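Local coordinates for putative nisin-resistance protein (Streptococcus agalactiae 515, PDB 4Y68) that probably confers resistance to the lantibiotic nisin, acting as a lipoprotein peptidase of the S41 family that recognises and cleaves it, at residues V99-Y111 against P124-Y137. Residues are numbered along the deposited sequence; the frame is centred on the assembly and turned at random.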
loop_
_atom_site.group_PDB
_atom_site.type_symbol
_atom_site.label_atom_id
_atom_site.label_comp_id
_atom_site.label_asym_id
_atom_site.label_seq_id
_atom_site.Cartn_x
_atom_site.Cartn_y
_atom_site.Cartn_z
ATOM N N VAL A 99 -6.307 1.590 -14.773
ATOM C CA VAL A 99 -5.781 0.499 -13.962
ATOM C C VAL A 99 -4.641 -0.221 -14.696
ATOM O O VAL A 99 -3.655 -0.612 -14.078
ATOM C CB VAL A 99 -6.885 -0.519 -13.598
ATOM C CG1 VAL A 99 -6.278 -1.842 -13.148
ATOM C CG2 VAL A 99 -7.792 0.050 -12.529
ATOM N N ARG A 100 -4.771 -0.379 -16.012
ATOM C CA ARG A 100 -3.730 -1.054 -16.779
ATOM C C ARG A 100 -2.488 -0.187 -16.986
ATOM O O ARG A 100 -1.373 -0.687 -16.858
ATOM C CB ARG A 100 -4.251 -1.520 -18.133
ATOM C CG ARG A 100 -3.847 -2.953 -18.414
ATOM C CD ARG A 100 -4.294 -3.426 -19.772
ATOM N NE ARG A 100 -3.477 -2.868 -20.846
ATOM C CZ ARG A 100 -2.301 -3.363 -21.230
ATOM N NH1 ARG A 100 -1.783 -4.427 -20.617
ATOM N NH2 ARG A 100 -1.635 -2.788 -22.226
ATOM N N ARG A 101 -2.669 1.094 -17.307
ATOM C CA ARG A 101 -1.529 1.992 -17.463
ATOM C C ARG A 101 -0.733 2.047 -16.163
ATOM O O ARG A 101 0.492 2.048 -16.182
ATOM C CB ARG A 101 -1.967 3.400 -17.878
ATOM C CG ARG A 101 -2.887 3.440 -19.108
ATOM C CD ARG A 101 -2.704 4.708 -19.959
ATOM N NE ARG A 101 -2.631 5.941 -19.173
ATOM C CZ ARG A 101 -3.660 6.759 -18.954
ATOM N NH1 ARG A 101 -4.865 6.482 -19.454
ATOM N NH2 ARG A 101 -3.485 7.860 -18.230
ATOM N N ASP A 102 -1.429 2.074 -15.032
ATOM C CA ASP A 102 -0.753 2.074 -13.740
ATOM C C ASP A 102 0.004 0.764 -13.516
ATOM O O ASP A 102 1.099 0.759 -12.947
ATOM C CB ASP A 102 -1.741 2.307 -12.601
ATOM C CG ASP A 102 -1.114 2.082 -11.232
ATOM O OD1 ASP A 102 -0.204 2.856 -10.851
ATOM O OD2 ASP A 102 -1.532 1.134 -10.535
ATOM N N THR A 103 -0.568 -0.346 -13.968
ATOM C CA THR A 103 0.115 -1.615 -13.829
ATOM C C THR A 103 1.431 -1.620 -14.610
ATOM O O THR A 103 2.387 -2.299 -14.217
ATOM C CB THR A 103 -0.748 -2.783 -14.313
ATOM O OG1 THR A 103 -0.464 -3.940 -13.521
ATOM C CG2 THR A 103 -0.451 -3.100 -15.774
ATOM N N LEU A 104 1.480 -0.866 -15.710
ATOM C CA LEU A 104 2.645 -0.877 -16.604
ATOM C C LEU A 104 3.769 0.028 -16.115
ATOM O O LEU A 104 4.837 0.069 -16.715
ATOM C CB LEU A 104 2.242 -0.465 -18.028
ATOM C CG LEU A 104 1.313 -1.431 -18.763
ATOM C CD1 LEU A 104 1.095 -0.990 -20.210
ATOM C CD2 LEU A 104 1.839 -2.864 -18.688
ATOM N N ASP A 105 3.513 0.755 -15.032
ATOM C CA ASP A 105 4.513 1.614 -14.403
ATOM C C ASP A 105 5.334 0.863 -13.359
ATOM O O ASP A 105 6.188 1.445 -12.687
ATOM C CB ASP A 105 3.840 2.818 -13.742
ATOM C CG ASP A 105 4.296 4.130 -14.328
ATOM O OD1 ASP A 105 4.645 5.036 -13.535
ATOM O OD2 ASP A 105 4.301 4.256 -15.577
ATOM N N SER A 106 5.061 -0.428 -13.208
ATOM C CA SER A 106 5.707 -1.221 -12.160
ATOM C C SER A 106 7.210 -1.417 -12.382
ATOM O O SER A 106 7.670 -1.575 -13.511
ATOM C CB SER A 106 5.011 -2.570 -12.042
ATOM O OG SER A 106 3.645 -2.379 -11.716
ATOM N N ARG A 107 7.980 -1.412 -11.301
ATOM C CA ARG A 107 9.424 -1.557 -11.441
ATOM C C ARG A 107 9.940 -2.642 -10.522
ATOM O O ARG A 107 9.250 -3.036 -9.589
ATOM C CB ARG A 107 10.126 -0.235 -11.155
ATOM C CG ARG A 107 9.187 0.852 -10.666
ATOM C CD ARG A 107 9.060 1.958 -11.684
ATOM N NE ARG A 107 7.991 2.907 -11.346
ATOM C CZ ARG A 107 8.200 4.104 -10.801
ATOM N NH1 ARG A 107 9.438 4.496 -10.517
ATOM N NH2 ARG A 107 7.172 4.912 -10.542
ATOM N N TYR A 108 11.146 -3.143 -10.791
ATOM C CA TYR A 108 11.755 -4.110 -9.882
ATOM C C TYR A 108 12.840 -3.490 -8.986
ATOM O O TYR A 108 13.462 -2.483 -9.338
ATOM C CB TYR A 108 12.303 -5.294 -10.678
ATOM C CG TYR A 108 11.189 -6.059 -11.353
ATOM C CD1 TYR A 108 10.185 -6.680 -10.606
ATOM C CD2 TYR A 108 11.114 -6.136 -12.741
ATOM C CE1 TYR A 108 9.137 -7.369 -11.230
ATOM C CE2 TYR A 108 10.086 -6.820 -13.372
ATOM C CZ TYR A 108 9.099 -7.434 -12.619
ATOM O OH TYR A 108 8.079 -8.097 -13.274
ATOM N N PRO A 109 13.048 -4.084 -7.803
ATOM C CA PRO A 109 14.065 -3.621 -6.852
ATOM C C PRO A 109 15.443 -3.674 -7.478
ATOM O O PRO A 109 15.669 -4.478 -8.381
ATOM C CB PRO A 109 13.964 -4.622 -5.681
ATOM C CG PRO A 109 12.678 -5.287 -5.848
ATOM C CD PRO A 109 12.409 -5.321 -7.340
ATOM N N GLU A 110 16.338 -2.826 -6.987
ATOM C CA GLU A 110 17.718 -2.716 -7.451
ATOM C C GLU A 110 18.572 -2.553 -6.218
ATOM O O GLU A 110 18.077 -2.053 -5.217
ATOM C CB GLU A 110 17.908 -1.498 -8.351
ATOM C CG GLU A 110 17.997 -1.776 -9.826
ATOM C CD GLU A 110 18.333 -0.515 -10.598
ATOM O OE1 GLU A 110 17.730 0.537 -10.271
ATOM O OE2 GLU A 110 19.203 -0.574 -11.509
ATOM N N TYR A 111 19.838 -2.960 -6.276
ATOM C CA TYR A 111 20.787 -2.592 -5.224
ATOM C C TYR A 111 22.112 -2.131 -5.810
ATOM O O TYR A 111 22.461 -2.481 -6.934
ATOM C CB TYR A 111 21.036 -3.756 -4.269
ATOM C CG TYR A 111 22.126 -4.689 -4.754
ATOM C CD1 TYR A 111 21.875 -5.611 -5.757
ATOM C CD2 TYR A 111 23.411 -4.622 -4.231
ATOM C CE1 TYR A 111 22.860 -6.447 -6.217
ATOM C CE2 TYR A 111 24.403 -5.466 -4.676
ATOM C CZ TYR A 111 24.122 -6.377 -5.672
ATOM O OH TYR A 111 25.102 -7.225 -6.129
ATOM N N PRO A 124 10.889 -0.135 -5.247
ATOM C CA PRO A 124 9.975 0.740 -5.991
ATOM C C PRO A 124 8.523 0.291 -6.003
ATOM O O PRO A 124 8.225 -0.851 -5.642
ATOM C CB PRO A 124 10.531 0.669 -7.414
ATOM C CG PRO A 124 10.966 -0.759 -7.514
ATOM C CD PRO A 124 11.536 -1.112 -6.139
ATOM N N SER A 125 7.648 1.188 -6.445
ATOM C CA SER A 125 6.246 0.867 -6.752
ATOM C C SER A 125 6.086 -0.326 -7.674
ATOM O O SER A 125 6.749 -0.417 -8.696
ATOM C CB SER A 125 5.546 2.054 -7.423
ATOM O OG SER A 125 5.923 3.292 -6.846
ATOM N N ILE A 126 5.182 -1.225 -7.320
ATOM C CA ILE A 126 4.718 -2.269 -8.222
ATOM C C ILE A 126 3.252 -2.534 -7.932
ATOM O O ILE A 126 2.869 -2.736 -6.774
ATOM C CB ILE A 126 5.494 -3.579 -8.069
ATOM C CG1 ILE A 126 4.807 -4.691 -8.869
ATOM C CG2 ILE A 126 5.613 -3.969 -6.596
ATOM C CD1 ILE A 126 5.604 -5.990 -8.914
ATOM N N SER A 127 2.447 -2.542 -8.989
ATOM C CA SER A 127 1.005 -2.696 -8.875
ATOM C C SER A 127 0.527 -3.991 -9.481
ATOM O O SER A 127 -0.675 -4.282 -9.461
ATOM C CB SER A 127 0.293 -1.536 -9.557
ATOM O OG SER A 127 -0.096 -0.598 -8.569
ATOM N N LYS A 128 1.465 -4.753 -10.045
ATOM C CA LYS A 128 1.111 -5.967 -10.750
ATOM C C LYS A 128 0.535 -6.978 -9.794
ATOM O O LYS A 128 0.848 -6.962 -8.601
ATOM C CB LYS A 128 2.316 -6.525 -11.490
ATOM C CG LYS A 128 2.433 -5.936 -12.904
ATOM C CD LYS A 128 3.800 -6.181 -13.502
ATOM C CE LYS A 128 3.937 -5.569 -14.900
ATOM N NZ LYS A 128 5.350 -5.665 -15.381
ATOM N N LEU A 129 -0.351 -7.817 -10.329
ATOM C CA LEU A 129 -1.043 -8.866 -9.575
ATOM C C LEU A 129 -0.557 -10.245 -9.985
ATOM O O LEU A 129 -0.564 -11.167 -9.185
ATOM C CB LEU A 129 -2.565 -8.806 -9.797
ATOM C CG LEU A 129 -3.304 -7.530 -9.412
ATOM C CD1 LEU A 129 -4.808 -7.716 -9.611
ATOM C CD2 LEU A 129 -2.953 -7.193 -7.960
ATOM N N ASP A 130 -0.170 -10.380 -11.252
ATOM C CA ASP A 130 0.203 -11.676 -11.792
ATOM C C ASP A 130 1.380 -12.291 -11.040
ATOM O O ASP A 130 2.353 -11.618 -10.693
ATOM C CB ASP A 130 0.523 -11.559 -13.284
ATOM C CG ASP A 130 1.863 -10.981 -13.528
ATOM O OD1 ASP A 130 2.813 -11.775 -13.705
ATOM O OD2 ASP A 130 1.975 -9.737 -13.515
ATOM N N LYS A 131 1.260 -13.585 -10.783
ATOM C CA LYS A 131 2.177 -14.339 -9.927
ATOM C C LYS A 131 3.643 -14.247 -10.348
ATOM O O LYS A 131 4.549 -14.215 -9.505
ATOM C CB LYS A 131 1.731 -15.801 -9.918
ATOM C CG LYS A 131 2.305 -16.698 -8.843
ATOM C CD LYS A 131 1.690 -18.102 -8.999
ATOM C CE LYS A 131 1.712 -18.916 -7.704
ATOM N NZ LYS A 131 3.021 -19.543 -7.359
ATOM N N ARG A 132 3.880 -14.226 -11.653
ATOM C CA ARG A 132 5.249 -14.243 -12.157
ATOM C C ARG A 132 5.949 -12.938 -11.831
ATOM O O ARG A 132 7.047 -12.947 -11.285
ATOM C CB ARG A 132 5.287 -14.506 -13.670
ATOM C CG ARG A 132 6.708 -14.526 -14.243
ATOM C CD ARG A 132 6.767 -14.949 -15.724
ATOM N NE ARG A 132 6.720 -16.404 -15.896
ATOM C CZ ARG A 132 5.636 -17.086 -16.269
ATOM N NH1 ARG A 132 4.496 -16.447 -16.524
ATOM N NH2 ARG A 132 5.692 -18.408 -16.394
ATOM N N SER A 133 5.300 -11.824 -12.154
ATOM C CA SER A 133 5.861 -10.507 -11.891
ATOM C C SER A 133 6.141 -10.286 -10.412
ATOM O O SER A 133 7.189 -9.741 -10.049
ATOM C CB SER A 133 4.921 -9.402 -12.380
ATOM O OG SER A 133 4.586 -9.554 -13.739
ATOM N N ILE A 134 5.189 -10.663 -9.560
ATOM C CA ILE A 134 5.332 -10.332 -8.148
ATOM C C ILE A 134 6.368 -11.235 -7.531
ATOM O O ILE A 134 7.024 -10.838 -6.587
ATOM C CB ILE A 134 4.007 -10.441 -7.341
ATOM C CG1 ILE A 134 3.540 -11.888 -7.249
ATOM C CG2 ILE A 134 2.933 -9.507 -7.905
ATOM C CD1 ILE A 134 2.308 -12.082 -6.352
ATOM N N SER A 135 6.531 -12.442 -8.072
ATOM C CA SER A 135 7.572 -13.357 -7.598
ATOM C C SER A 135 8.983 -12.934 -8.074
ATOM O O SER A 135 9.988 -13.126 -7.376
ATOM C CB SER A 135 7.268 -14.784 -8.059
ATOM O OG SER A 135 5.971 -15.192 -7.628
ATOM N N HIS A 136 9.056 -12.353 -9.263
ATOM C CA HIS A 136 10.308 -11.773 -9.715
ATOM C C HIS A 136 10.701 -10.593 -8.818
ATOM O O HIS A 136 11.862 -10.446 -8.466
ATOM C CB HIS A 136 10.213 -11.335 -11.176
ATOM C CG HIS A 136 11.427 -10.608 -11.656
ATOM N ND1 HIS A 136 11.359 -9.506 -12.478
ATOM C CD2 HIS A 136 12.742 -10.815 -11.407
ATOM C CE1 HIS A 136 12.583 -9.062 -12.716
ATOM N NE2 HIS A 136 13.439 -9.839 -12.079
ATOM N N TYR A 137 9.731 -9.772 -8.418
ATOM C CA TYR A 137 10.024 -8.629 -7.551
ATOM C C TYR A 137 10.508 -9.099 -6.180
ATOM O O TYR A 137 11.574 -8.699 -5.736
ATOM C CB TYR A 137 8.791 -7.731 -7.412
ATOM C CG TYR A 137 8.951 -6.453 -6.571
ATOM C CD1 TYR A 137 9.141 -6.505 -5.188
ATOM C CD2 TYR A 137 8.832 -5.198 -7.164
ATOM C CE1 TYR A 137 9.250 -5.325 -4.428
ATOM C CE2 TYR A 137 8.926 -4.013 -6.421
ATOM C CZ TYR A 137 9.133 -4.087 -5.062
ATOM O OH TYR A 137 9.231 -2.926 -4.349
#
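At the edge of the mixed sheet, the link from helix 96-103 to outermost strand 110-113 packs on the loop and first turns that open helix 131-147. The Tyr-108 ring packs against that helix, beside Ser-133, His-136 and Tyr-137. His-136 turns an edge to its ring face, with ND1 3.1 Å from Tyr-108 CZ and the planes at 59°; this is a T-shaped pair. His-136 CG stands anti to its backbone N (chi1 174°), which carries the imidazole out over the tyrosine. Pro-109 covers a face of Tyr-137, its CG 3.6 Å from the ring centroid in a CH-pi contact. Tyr-137 OH in turn donates to an in-plane lone pair of Pro-124 O (2.6 Å), tying helix to loop.

The polar half lies nearer helix 96-103. Ser-106 OG accepts a nearly straight bond from Ser-127 N (3.0 Å, 176°) and donates to Thr-103 O, from above the carbonyl plane. Arg-107 N binds Ser-125 O (3.0 Å), while Ser-125 OG takes Thr-161 N as its partner. Ser-127 OG donates to the syn side of Asp-102 OD2 (3.0 Å).

Accepting one bond and donating another, the Ser-106 hydroxyl has its rotation set and joins the turn 103-106 to the loop 124-130.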